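Local coordinates for hemolysin-related protein (Vibrio cholerae serotype O1, PDB 6MLT) that is secreted into the biofilm matrix, binds metal ions and, with a lectin domain beside its beta-propeller, probably attaches the biofilm to surfaces and carbohydrates, at residues W213-N218 against E252-H258; W181-I186 against V198-G202; Y368-M373 against Q425-F431; A319-G323 against M336-G342. All coordinates share one frame; numbering follows the deposited sequence.

Contact 1: residues W213-N218 against E252-H258; sequences WQYQAN and EIAVLEH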
loop_
_atom_site.group_PDB
_atom_site.type_symbol
_atom_site.label_atom_id
_atom_site.label_comp_id
_atom_site.label_asym_id
_atom_site.label_seq_id
_atom_site.Cartn_x
_atom_site.Cartn_y
_atom_site.Cartn_z
ATOM N N TRP A 213 16.779 11.668 -9.358
ATOM C CA TRP A 213 17.467 10.568 -10.011
ATOM C C TRP A 213 16.548 9.964 -11.057
ATOM O O TRP A 213 15.361 10.288 -11.141
ATOM C CB TRP A 213 17.926 9.508 -9.008
ATOM C CG TRP A 213 16.883 8.949 -8.081
ATOM C CD1 TRP A 213 16.715 9.261 -6.764
ATOM C CD2 TRP A 213 15.901 7.947 -8.381
ATOM N NE1 TRP A 213 15.686 8.525 -6.229
ATOM C CE2 TRP A 213 15.170 7.709 -7.199
ATOM C CE3 TRP A 213 15.565 7.235 -9.536
ATOM C CZ2 TRP A 213 14.124 6.790 -7.136
ATOM C CZ3 TRP A 213 14.523 6.319 -9.473
ATOM C CH2 TRP A 213 13.810 6.110 -8.277
ATOM N N GLN A 214 17.117 9.068 -11.852
ATOM C CA GLN A 214 16.388 8.485 -12.964
ATOM C C GLN A 214 16.851 7.054 -13.174
ATOM O O GLN A 214 18.054 6.800 -13.268
ATOM C CB GLN A 214 16.609 9.310 -14.230
ATOM C CG GLN A 214 15.818 8.860 -15.423
ATOM C CD GLN A 214 15.851 9.896 -16.525
ATOM O OE1 GLN A 214 15.397 11.028 -16.336
ATOM N NE2 GLN A 214 16.420 9.531 -17.668
ATOM N N TYR A 215 15.899 6.131 -13.236
ATOM C CA TYR A 215 16.201 4.744 -13.562
ATOM C C TYR A 215 16.329 4.611 -15.073
ATOM O O TYR A 215 15.399 4.952 -15.809
ATOM C CB TYR A 215 15.109 3.819 -13.032
ATOM C CG TYR A 215 15.356 2.360 -13.336
ATOM C CD1 TYR A 215 16.484 1.721 -12.850
ATOM C CD2 TYR A 215 14.469 1.626 -14.114
ATOM C CE1 TYR A 215 16.728 0.393 -13.124
ATOM C CE2 TYR A 215 14.705 0.287 -14.394
ATOM C CZ TYR A 215 15.840 -0.317 -13.893
ATOM O OH TYR A 215 16.100 -1.636 -14.151
ATOM N N GLN A 216 17.475 4.120 -15.531
ATOM C CA GLN A 216 17.727 3.941 -16.957
ATOM C C GLN A 216 17.090 2.633 -17.408
ATOM O O GLN A 216 17.503 1.548 -16.985
ATOM C CB GLN A 216 19.228 3.951 -17.239
ATOM N N ALA A 217 16.080 2.736 -18.262
ATOM C CA ALA A 217 15.378 1.586 -18.804
ATOM C C ALA A 217 15.507 1.585 -20.322
ATOM O O ALA A 217 15.937 2.561 -20.936
ATOM C CB ALA A 217 13.904 1.602 -18.392
ATOM N N ASN A 218 15.112 0.468 -20.926
ATOM C CA ASN A 218 15.222 0.284 -22.365
ATOM C C ASN A 218 13.994 0.772 -23.129
ATOM O O ASN A 218 14.005 0.757 -24.365
ATOM C CB ASN A 218 15.481 -1.198 -22.659
ATOM C CG ASN A 218 16.733 -1.716 -21.960
ATOM O OD1 ASN A 218 16.699 -2.702 -21.212
ATOM N ND2 ASN A 218 17.840 -1.039 -22.192
ATOM N N GLU A 252 10.900 -5.351 -18.689
ATOM C CA GLU A 252 11.406 -5.798 -17.402
ATOM C C GLU A 252 10.393 -5.487 -16.313
ATOM O O GLU A 252 9.458 -4.700 -16.499
ATOM C CB GLU A 252 12.751 -5.146 -17.066
ATOM C CG GLU A 252 12.682 -3.650 -16.803
ATOM C CD GLU A 252 14.043 -3.074 -16.453
ATOM O OE1 GLU A 252 14.782 -2.666 -17.374
ATOM O OE2 GLU A 252 14.385 -3.054 -15.252
ATOM N N ILE A 253 10.582 -6.159 -15.184
ATOM C CA ILE A 253 10.017 -5.759 -13.905
ATOM C C ILE A 253 11.188 -5.566 -12.956
ATOM O O ILE A 253 12.155 -6.337 -12.989
ATOM C CB ILE A 253 9.021 -6.796 -13.348
ATOM C CG1 ILE A 253 8.465 -6.301 -12.013
ATOM C CG2 ILE A 253 9.695 -8.152 -13.174
ATOM C CD1 ILE A 253 7.036 -6.666 -11.776
ATOM N N ALA A 254 11.125 -4.525 -12.136
ATOM C CA ALA A 254 12.260 -4.210 -11.284
ATOM C C ALA A 254 11.767 -3.644 -9.964
ATOM O O ALA A 254 10.699 -3.030 -9.887
ATOM C CB ALA A 254 13.216 -3.221 -11.960
ATOM N N VAL A 255 12.554 -3.877 -8.925
ATOM C CA VAL A 255 12.346 -3.266 -7.618
ATOM C C VAL A 255 13.516 -2.335 -7.370
ATOM O O VAL A 255 14.680 -2.760 -7.401
ATOM C CB VAL A 255 12.228 -4.315 -6.507
ATOM C CG1 VAL A 255 12.091 -3.636 -5.151
ATOM C CG2 VAL A 255 11.041 -5.231 -6.770
ATOM N N LEU A 256 13.208 -1.072 -7.115
ATOM C CA LEU A 256 14.206 -0.051 -6.859
ATOM C C LEU A 256 14.152 0.365 -5.397
ATOM O O LEU A 256 13.085 0.379 -4.778
ATOM C CB LEU A 256 13.971 1.176 -7.737
ATOM C CG LEU A 256 13.771 0.912 -9.229
ATOM C CD1 LEU A 256 13.479 2.210 -9.947
ATOM C CD2 LEU A 256 14.991 0.230 -9.811
ATOM N N GLU A 257 15.319 0.695 -4.852
ATOM C CA GLU A 257 15.414 1.308 -3.540
ATOM C C GLU A 257 15.032 2.785 -3.635
ATOM O O GLU A 257 14.891 3.350 -4.722
ATOM C CB GLU A 257 16.829 1.159 -2.985
ATOM C CG GLU A 257 17.377 -0.269 -3.004
ATOM C CD GLU A 257 16.707 -1.182 -1.988
ATOM O OE1 GLU A 257 15.897 -0.686 -1.178
ATOM O OE2 GLU A 257 16.999 -2.399 -1.996
ATOM N N HIS A 258 14.881 3.421 -2.472
ATOM C CA HIS A 258 14.418 4.806 -2.434
ATOM C C HIS A 258 15.369 5.760 -3.146
ATOM O O HIS A 258 14.944 6.847 -3.555
ATOM C CB HIS A 258 14.234 5.255 -0.984
ATOM C CG HIS A 258 15.524 5.439 -0.248
ATOM N ND1 HIS A 258 16.255 4.381 0.251
ATOM C CD2 HIS A 258 16.222 6.558 0.058
ATOM C CE1 HIS A 258 17.346 4.842 0.838
ATOM N NE2 HIS A 258 17.351 6.160 0.733
HETATM O O HOH W 1 17.004 -1.347 -17.274
HETATM O O HOH W 2 13.965 -1.888 -19.800
#
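Y215 lies against L256 and E252 where two adjacent blades of the beta-propeller meet: strand 211-214 is the outermost strand of one four-stranded blade, and strand 252-256 is the third strand of the next. The Y215 side chain spans the seam. With CG anti to the backbone N (chi1 180°), it points across to the neighbouring blade. Near the root, Y215 CB touches L256 CD1 at 3.8 Å. Y215 CG is touched by both methyls of that leucine, and further out Y215 CD1 and CE1 take over the contact with L256 CD2. That second methyl sits over one face of the ring, 3.9 Å from the centroid and 22° off the normal, a CH-pi contact. E252 arrives from the other direction, its carboxylate at the ring edge and turned 88° to the ring plane. At the tip, Y215 OH donates to E252 OE2 in a very short bond of 2.5 Å. The other carboxylate oxygen, E252 OE1, forms a salt bridge to R265 and shares water 1 with Q216 O and Y215 OH; all three lie within bonding distance of this water, which can donate to only two of them at once. R265 makes a further, weak hydrogen bond to the tyrosine hydroxyl, so its charge probably stabilises the carboxylate as an anion. A second water joins E252 OE1 to the backbone N of N218. At the far end of the seam, W213 adds its own polar link, a weak, bent bond from NE1 to H258 O at 3.2 Å.

Contact 2: residues W181-I186 against V198-G202; sequences WAPSSI and VFANG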
loop_
_atom_site.group_PDB
_atom_site.type_symbol
_atom_site.label_atom_id
_atom_site.label_comp_id
_atom_site.label_asym_id
_atom_site.label_seq_id
_atom_site.Cartn_x
_atom_site.Cartn_y
_atom_site.Cartn_z
ATOM N N TRP A 181 6.031 13.246 -21.603
ATOM C CA TRP A 181 4.910 12.328 -21.445
ATOM C C TRP A 181 5.267 11.146 -20.557
ATOM O O TRP A 181 6.287 10.475 -20.756
ATOM C CB TRP A 181 4.452 11.821 -22.806
ATOM C CG TRP A 181 3.403 10.757 -22.691
ATOM C CD1 TRP A 181 2.095 10.936 -22.364
ATOM C CD2 TRP A 181 3.579 9.354 -22.890
ATOM N NE1 TRP A 181 1.439 9.729 -22.355
ATOM C CE2 TRP A 181 2.330 8.740 -22.672
ATOM C CE3 TRP A 181 4.670 8.552 -23.237
ATOM C CZ2 TRP A 181 2.142 7.369 -22.793
ATOM C CZ3 TRP A 181 4.482 7.196 -23.356
ATOM C CH2 TRP A 181 3.228 6.614 -23.131
ATOM N N ALA A 182 4.401 10.884 -19.587
ATOM C CA ALA A 182 4.541 9.727 -18.718
ATOM C C ALA A 182 3.178 9.059 -18.569
ATOM O O ALA A 182 2.230 9.708 -18.105
ATOM C CB ALA A 182 5.097 10.135 -17.353
ATOM N N PRO A 183 3.013 7.792 -18.954
ATOM C CA PRO A 183 1.701 7.157 -18.757
ATOM C C PRO A 183 1.308 7.061 -17.298
ATOM O O PRO A 183 0.108 7.009 -16.997
ATOM C CB PRO A 183 1.864 5.769 -19.396
ATOM C CG PRO A 183 3.334 5.526 -19.469
ATOM C CD PRO A 183 3.977 6.891 -19.612
ATOM N N SER A 184 2.281 7.058 -16.388
ATOM C CA SER A 184 2.052 6.844 -14.970
ATOM C C SER A 184 2.866 7.809 -14.123
ATOM O O SER A 184 4.072 7.972 -14.339
ATOM C CB SER A 184 2.443 5.416 -14.564
ATOM O OG SER A 184 2.450 5.296 -13.157
ATOM N N SER A 185 2.216 8.388 -13.118
ATOM C CA SER A 185 2.879 9.185 -12.095
ATOM C C SER A 185 2.346 8.776 -10.731
ATOM O O SER A 185 1.150 8.518 -10.587
ATOM C CB SER A 185 2.638 10.697 -12.292
ATOM O OG SER A 185 2.886 11.106 -13.623
ATOM N N ILE A 186 3.229 8.721 -9.726
ATOM C CA ILE A 186 2.814 8.549 -8.338
ATOM C C ILE A 186 3.652 9.469 -7.459
ATOM O O ILE A 186 4.703 9.967 -7.864
ATOM C CB ILE A 186 2.936 7.088 -7.841
ATOM C CG1 ILE A 186 4.396 6.618 -7.834
ATOM C CG2 ILE A 186 2.091 6.156 -8.701
ATOM C CD1 ILE A 186 4.618 5.386 -6.955
ATOM N N VAL A 198 7.801 12.995 -6.777
ATOM C CA VAL A 198 6.968 12.537 -7.884
ATOM C C VAL A 198 7.799 11.596 -8.743
ATOM O O VAL A 198 8.880 11.965 -9.217
ATOM C CB VAL A 198 6.433 13.714 -8.719
ATOM C CG1 VAL A 198 5.616 13.211 -9.894
ATOM C CG2 VAL A 198 5.586 14.637 -7.863
ATOM N N PHE A 199 7.296 10.386 -8.955
ATOM C CA PHE A 199 7.960 9.399 -9.798
ATOM C C PHE A 199 7.147 9.211 -11.068
ATOM O O PHE A 199 5.974 8.824 -11.006
ATOM C CB PHE A 199 8.127 8.062 -9.081
ATOM C CG PHE A 199 8.852 7.042 -9.899
ATOM C CD1 PHE A 199 10.226 7.098 -10.030
ATOM C CD2 PHE A 199 8.157 6.053 -10.575
ATOM C CE1 PHE A 199 10.900 6.168 -10.794
ATOM C CE2 PHE A 199 8.824 5.119 -11.342
ATOM C CZ PHE A 199 10.197 5.179 -11.454
ATOM N N ALA A 200 7.773 9.467 -12.214
ATOM C CA ALA A 200 7.074 9.396 -13.489
ATOM C C ALA A 200 8.058 8.972 -14.569
ATOM O O ALA A 200 9.069 9.647 -14.793
ATOM C CB ALA A 200 6.430 10.743 -13.836
ATOM N N ASN A 201 7.763 7.848 -15.220
ATOM C CA ASN A 201 8.541 7.355 -16.354
ATOM C C ASN A 201 10.025 7.248 -16.008
ATOM O O ASN A 201 10.902 7.664 -16.768
ATOM C CB ASN A 201 8.322 8.245 -17.580
ATOM C CG ASN A 201 8.840 7.620 -18.863
ATOM O OD1 ASN A 201 9.298 6.474 -18.882
ATOM N ND2 ASN A 201 8.764 8.376 -19.947
ATOM N N GLY A 202 10.306 6.665 -14.843
ATOM C CA GLY A 202 11.663 6.396 -14.437
ATOM C C GLY A 202 12.367 7.532 -13.726
ATOM O O GLY A 202 13.434 7.303 -13.139
HETATM O O HOH W 3 4.976 5.914 -11.946
HETATM O O HOH W 4 6.453 5.570 -13.998
#
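F199 O takes the backbone N-H of I186 at 3.0 Å and lies within hydrogen-bonding distance of water 3. The alpha carbon of S185 also approaches it, giving a CA-H...O contact of 3.3 Å. The return bond of this antiparallel hydrogen-bonded pair, from F199 N to I186 O, is shorter at 2.8 Å and nearly straight, with an angle of 169° at the hydrogen. On one side of this pair the side chains of I186 and F199 lie alongside each other and point the same way, I186 CG1 against F199 CB at 4.2 Å; both reach L237 and S224 of the next blade. On the other side are S185 and A200, where S185 OG rests on A200 CB at 3.6 Å. Toward S184 and N201 the two backbones part and waters enter: water 3 lies between S184 OG and F199 O, and water 4 accepts from N201 N. A182 CB then packs against both A200 CB and N201 CB. N201 has left-handed backbone angles, and its side chain swings opposite the backbone N (chi1 -167°), which sends the amide toward W181; ND2 makes a weak bond to W181 O at 3.3 Å, while OD1 accepts from V221 N. The pairing belongs to the beta hairpin that opens a propeller blade, whose connecting loop and following strand supply a sodium site (D189, N191, D193, Q195 and E197), consistent with the ion-binding loops of FG-GAP-like repeats.

Contact 3: residues Y368-M373 against Q425-F431; sequences YGVLEM and QVNAVQF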
loop_
_atom_site.group_PDB
_atom_site.type_symbol
_atom_site.label_atom_id
_atom_site.label_comp_id
_atom_site.label_asym_id
_atom_site.label_seq_id
_atom_site.Cartn_x
_atom_site.Cartn_y
_atom_site.Cartn_z
ATOM N N TYR A 368 19.485 -4.393 47.631
ATOM C CA TYR A 368 19.785 -5.473 46.698
ATOM C C TYR A 368 19.108 -5.210 45.359
ATOM O O TYR A 368 17.894 -4.984 45.308
ATOM C CB TYR A 368 19.314 -6.811 47.259
ATOM C CG TYR A 368 20.090 -7.281 48.468
ATOM C CD1 TYR A 368 19.719 -6.898 49.750
ATOM C CD2 TYR A 368 21.187 -8.116 48.327
ATOM C CE1 TYR A 368 20.426 -7.328 50.863
ATOM C CE2 TYR A 368 21.898 -8.556 49.432
ATOM C CZ TYR A 368 21.515 -8.156 50.693
ATOM O OH TYR A 368 22.224 -8.592 51.790
ATOM N N GLY A 369 19.877 -5.266 44.280
ATOM C CA GLY A 369 19.289 -5.035 42.977
ATOM C C GLY A 369 20.257 -5.329 41.853
ATOM O O GLY A 369 21.301 -5.950 42.050
ATOM N N VAL A 370 19.885 -4.877 40.660
ATOM C CA VAL A 370 20.729 -5.038 39.481
ATOM C C VAL A 370 21.743 -3.900 39.444
ATOM O O VAL A 370 21.374 -2.722 39.370
ATOM C CB VAL A 370 19.885 -5.077 38.198
ATOM C CG1 VAL A 370 20.774 -5.143 36.966
ATOM C CG2 VAL A 370 18.942 -6.278 38.236
ATOM N N LEU A 371 23.027 -4.257 39.487
ATOM C CA LEU A 371 24.125 -3.299 39.541
ATOM C C LEU A 371 24.662 -2.979 38.156
ATOM O O LEU A 371 25.028 -1.831 37.884
ATOM C CB LEU A 371 25.253 -3.846 40.422
ATOM C CG LEU A 371 24.809 -4.367 41.787
ATOM C CD1 LEU A 371 25.977 -5.008 42.520
ATOM C CD2 LEU A 371 24.197 -3.252 42.633
ATOM N N GLU A 372 24.704 -3.969 37.270
ATOM C CA GLU A 372 25.260 -3.758 35.943
ATOM C C GLU A 372 24.673 -4.767 34.973
ATOM O O GLU A 372 24.366 -5.906 35.340
ATOM C CB GLU A 372 26.795 -3.871 35.948
ATOM C CG GLU A 372 27.440 -3.485 34.615
ATOM C CD GLU A 372 28.845 -4.003 34.463
ATOM O OE1 GLU A 372 29.769 -3.416 35.065
ATOM O OE2 GLU A 372 29.023 -5.003 33.737
ATOM N N MET A 373 24.516 -4.329 33.725
ATOM C CA MET A 373 24.247 -5.223 32.612
ATOM C C MET A 373 25.233 -4.895 31.506
ATOM O O MET A 373 25.480 -3.720 31.218
ATOM C CB MET A 373 22.804 -5.089 32.111
ATOM C CG MET A 373 21.765 -5.483 33.147
ATOM S SD MET A 373 20.112 -5.557 32.443
ATOM C CE MET A 373 19.856 -3.856 31.959
ATOM N N GLN A 425 15.484 1.654 41.997
ATOM C CA GLN A 425 16.292 1.126 40.903
ATOM C C GLN A 425 15.656 -0.156 40.385
ATOM O O GLN A 425 14.617 -0.601 40.880
ATOM C CB GLN A 425 17.740 0.876 41.348
ATOM C CG GLN A 425 17.906 -0.249 42.367
ATOM C CD GLN A 425 19.331 -0.776 42.409
ATOM O OE1 GLN A 425 19.756 -1.519 41.521
ATOM N NE2 GLN A 425 20.083 -0.367 43.417
ATOM N N VAL A 426 16.287 -0.745 39.372
ATOM C CA VAL A 426 15.880 -2.055 38.880
ATOM C C VAL A 426 16.419 -3.116 39.832
ATOM O O VAL A 426 17.637 -3.242 40.014
ATOM C CB VAL A 426 16.376 -2.287 37.448
ATOM C CG1 VAL A 426 16.091 -3.707 37.007
ATOM C CG2 VAL A 426 15.714 -1.293 36.504
ATOM N N ASN A 427 15.514 -3.895 40.428
ATOM C CA ASN A 427 15.911 -4.899 41.401
ATOM C C ASN A 427 15.998 -6.305 40.819
ATOM O O ASN A 427 16.734 -7.138 41.367
ATOM C CB ASN A 427 14.944 -4.886 42.586
ATOM C CG ASN A 427 14.927 -3.538 43.299
ATOM O OD1 ASN A 427 14.001 -2.742 43.135
ATOM N ND2 ASN A 427 15.971 -3.270 44.075
ATOM N N ALA A 428 15.282 -6.588 39.733
ATOM C CA ALA A 428 15.430 -7.855 39.031
ATOM C C ALA A 428 15.090 -7.649 37.565
ATOM O O ALA A 428 14.328 -6.747 37.203
ATOM C CB ALA A 428 14.544 -8.952 39.628
ATOM N N VAL A 429 15.641 -8.525 36.719
ATOM C CA VAL A 429 15.380 -8.485 35.287
ATOM C C VAL A 429 15.245 -9.897 34.740
ATOM O O VAL A 429 15.756 -10.868 35.302
ATOM C CB VAL A 429 16.480 -7.737 34.499
ATOM C CG1 VAL A 429 16.517 -6.284 34.888
ATOM C CG2 VAL A 429 17.838 -8.394 34.728
ATOM N N GLN A 430 14.560 -9.985 33.606
ATOM C CA GLN A 430 14.367 -11.229 32.881
ATOM C C GLN A 430 14.236 -10.872 31.411
ATOM O O GLN A 430 13.556 -9.903 31.068
ATOM C CB GLN A 430 13.129 -11.979 33.384
ATOM C CG GLN A 430 12.778 -13.236 32.612
ATOM C CD GLN A 430 11.564 -13.935 33.196
ATOM O OE1 GLN A 430 10.566 -13.293 33.531
ATOM N NE2 GLN A 430 11.653 -15.251 33.349
ATOM N N PHE A 431 14.897 -11.640 30.554
ATOM C CA PHE A 431 14.967 -11.327 29.133
ATOM C C PHE A 431 13.964 -12.159 28.349
ATOM O O PHE A 431 13.820 -13.361 28.586
ATOM C CB PHE A 431 16.378 -11.562 28.603
ATOM C CG PHE A 431 17.421 -10.809 29.360
ATOM C CD1 PHE A 431 17.583 -9.448 29.165
ATOM C CD2 PHE A 431 18.214 -11.448 30.293
ATOM C CE1 PHE A 431 18.532 -8.741 29.882
ATOM C CE2 PHE A 431 19.168 -10.746 31.013
ATOM C CZ PHE A 431 19.324 -9.392 30.804
#
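Two sheets of the beta-prism lectin domain meet where strand 370-377 leaves a corner at G369 and strand 428-435 begins, and V370 and V426 tie them together through the backbone. V370 N donates to V426 O, which lies 2.9 Å away, with an angle of 163° at the hydrogen and the donor in the carbonyl plane. Next to it, N427 ND2 donates to Y368 O, also at 2.9 Å; the acceptor lies close to the plane of the N427 amide. N427 OD1 accepts from K415 N, so both ends of this buried amide are bonded and its rotation is fixed. Each strand carries a classic beta bulge just here, L371 and E372 facing T358 and N427 and A428 facing W413. Strands 370-373 and 428-431 then diverge at 37° with their axes 8.4 Å apart at the closest, too far for strand pairing, and side chains fill the wedge. V370 CG2 does most of the touching: lying anti to the carbonyl carbon, it meets V426 CG1 at 4.0 Å and V429 CG1 at 4.1 Å, and rests on the backbone of N427 and A428. I329 and V326 of the prism's third sheet close over M373 and V370. At the wide end of the wedge, M373 SD packs on V429 CG2 and forms a Met-aromatic contact at the edge of the F431 ring, 4.2 Å from CZ and near the ring plane.

Contact 4: residues A319-G323 against M336-G342; sequences AIRSG and MIGGSGG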
loop_
_atom_site.group_PDB
_atom_site.type_symbol
_atom_site.label_atom_id
_atom_site.label_comp_id
_atom_site.label_asym_id
_atom_site.label_seq_id
_atom_site.Cartn_x
_atom_site.Cartn_y
_atom_site.Cartn_z
ATOM N N ALA A 319 15.267 1.734 26.136
ATOM C CA ALA A 319 15.867 2.858 26.840
ATOM C C ALA A 319 16.249 2.422 28.249
ATOM O O ALA A 319 15.509 1.681 28.902
ATOM C CB ALA A 319 14.898 4.034 26.905
ATOM N N ILE A 320 17.405 2.886 28.715
ATOM C CA ILE A 320 17.913 2.529 30.037
ATOM C C ILE A 320 18.501 3.768 30.688
ATOM O O ILE A 320 19.323 4.462 30.081
ATOM C CB ILE A 320 18.982 1.426 29.961
ATOM C CG1 ILE A 320 18.413 0.180 29.274
ATOM C CG2 ILE A 320 19.498 1.095 31.369
ATOM C CD1 ILE A 320 19.445 -0.939 29.083
ATOM N N ARG A 321 18.098 4.039 31.925
ATOM C CA ARG A 321 18.751 5.056 32.734
ATOM C C ARG A 321 19.594 4.362 33.789
ATOM O O ARG A 321 19.122 3.443 34.470
ATOM C CB ARG A 321 17.746 6.021 33.374
ATOM C CG ARG A 321 17.453 7.251 32.503
ATOM C CD ARG A 321 16.683 8.345 33.253
ATOM N NE ARG A 321 15.245 8.082 33.328
ATOM C CZ ARG A 321 14.617 7.527 34.360
ATOM N NH1 ARG A 321 15.284 7.156 35.440
ATOM N NH2 ARG A 321 13.300 7.339 34.313
ATOM N N SER A 322 20.852 4.779 33.900
ATOM C CA SER A 322 21.777 4.104 34.791
ATOM C C SER A 322 22.881 5.070 35.181
ATOM O O SER A 322 23.216 5.986 34.431
ATOM C CB SER A 322 22.371 2.860 34.126
ATOM O OG SER A 322 23.162 3.216 33.004
ATOM N N GLY A 323 23.425 4.853 36.376
ATOM C CA GLY A 323 24.609 5.552 36.826
ATOM C C GLY A 323 25.566 4.556 37.440
ATOM O O GLY A 323 26.187 3.763 36.723
ATOM N N MET A 336 9.286 4.509 31.540
ATOM C CA MET A 336 10.385 3.743 32.107
ATOM C C MET A 336 10.015 3.194 33.476
ATOM O O MET A 336 9.425 3.893 34.305
ATOM C CB MET A 336 11.645 4.602 32.199
ATOM C CG MET A 336 12.142 5.037 30.833
ATOM S SD MET A 336 13.769 5.751 30.913
ATOM C CE MET A 336 14.789 4.277 31.008
ATOM N N ILE A 337 10.388 1.941 33.707
ATOM C CA ILE A 337 10.142 1.249 34.966
ATOM C C ILE A 337 11.394 1.373 35.816
ATOM O O ILE A 337 12.460 0.888 35.428
ATOM C CB ILE A 337 9.794 -0.227 34.725
ATOM C CG1 ILE A 337 8.698 -0.347 33.659
ATOM C CG2 ILE A 337 9.390 -0.901 36.019
ATOM C CD1 ILE A 337 7.474 0.507 33.921
ATOM N N GLY A 338 11.266 2.003 36.976
ATOM C CA GLY A 338 12.369 2.153 37.890
ATOM C C GLY A 338 12.391 3.543 38.488
ATOM O O GLY A 338 11.429 4.305 38.388
ATOM N N GLY A 339 13.512 3.865 39.117
ATOM C CA GLY A 339 13.690 5.144 39.765
ATOM C C GLY A 339 13.863 6.272 38.760
ATOM O O GLY A 339 13.802 6.096 37.542
ATOM N N SER A 340 14.087 7.465 39.304
ATOM C CA SER A 340 14.129 8.681 38.505
ATOM C C SER A 340 15.543 9.113 38.122
ATOM O O SER A 340 15.686 10.067 37.348
ATOM C CB SER A 340 13.446 9.824 39.264
ATOM O OG SER A 340 14.030 9.989 40.545
ATOM N N GLY A 341 16.579 8.446 38.633
ATOM C CA GLY A 341 17.949 8.874 38.434
ATOM C C GLY A 341 18.617 8.179 37.258
ATOM O O GLY A 341 18.001 7.418 36.509
ATOM N N GLY A 342 19.917 8.447 37.111
ATOM C CA GLY A 342 20.719 7.879 36.047
ATOM C C GLY A 342 20.676 8.704 34.770
ATOM O O GLY A 342 19.771 9.504 34.533
HETATM O O HOH W 5 11.313 6.119 36.004
#
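R321 and M336 cross at a slant, each bent at its third torsion, over strand 326-330, which separates their own strands. The M336 chain turns back there (chi3 79°), which lays CE on the backbone of strand 317-322, 3.4 Å from A319 O, with A319 CB also in contact at 4.1 Å. M336 SD stays beside the arginine, 3.7 Å from R321 NE. The R321 guanidinium, in turn, presents its edge to the loop that follows M336. R321 NH1 donates almost straight to G339 O at 2.8 Å, with an angle of 175°, and also to G341 O at 2.9 Å; both acceptors lie in the guanidinium plane. R321 NH2 donates to water 5, which also lies within hydrogen-bonding distance of G339 O. Three in-plane partners fix the orientation of the guanidinium, and the aliphatic part follows the loop as well, R321 CD lying 3.5 Å from G342 O. The arginine thus holds the glycine-rich turn 339-342 as it passes from edge strand 336-338 to strand 343-348, the edge strand at the far side of this beta-prism sheet. On the reverse of strand 317-322, I320 and S322 pack on V385 of strand 382-386 in an adjoining sheet.

Contacts 1 and 2 belong to the propeller, contacts 3 and 4 to the beta-prism, with about 47 Å or more between centres from one pair to the other. In the propeller both contacts reach the same blade: contact 2 is a buried hairpin held by backbone bonds, contact 1 a partly buried seam held by side chains, a carboxylate and waters. They touch where Y215 N probably bonds G202 O. In the prism, contact 3 is buried and joins two sheets through apolar packing, one backbone hydrogen bond and one from a side-chain amide. Contact 4 stays within one sheet, near the surface, and relies on a charged group. M373 CE against I320 CD1 links these two.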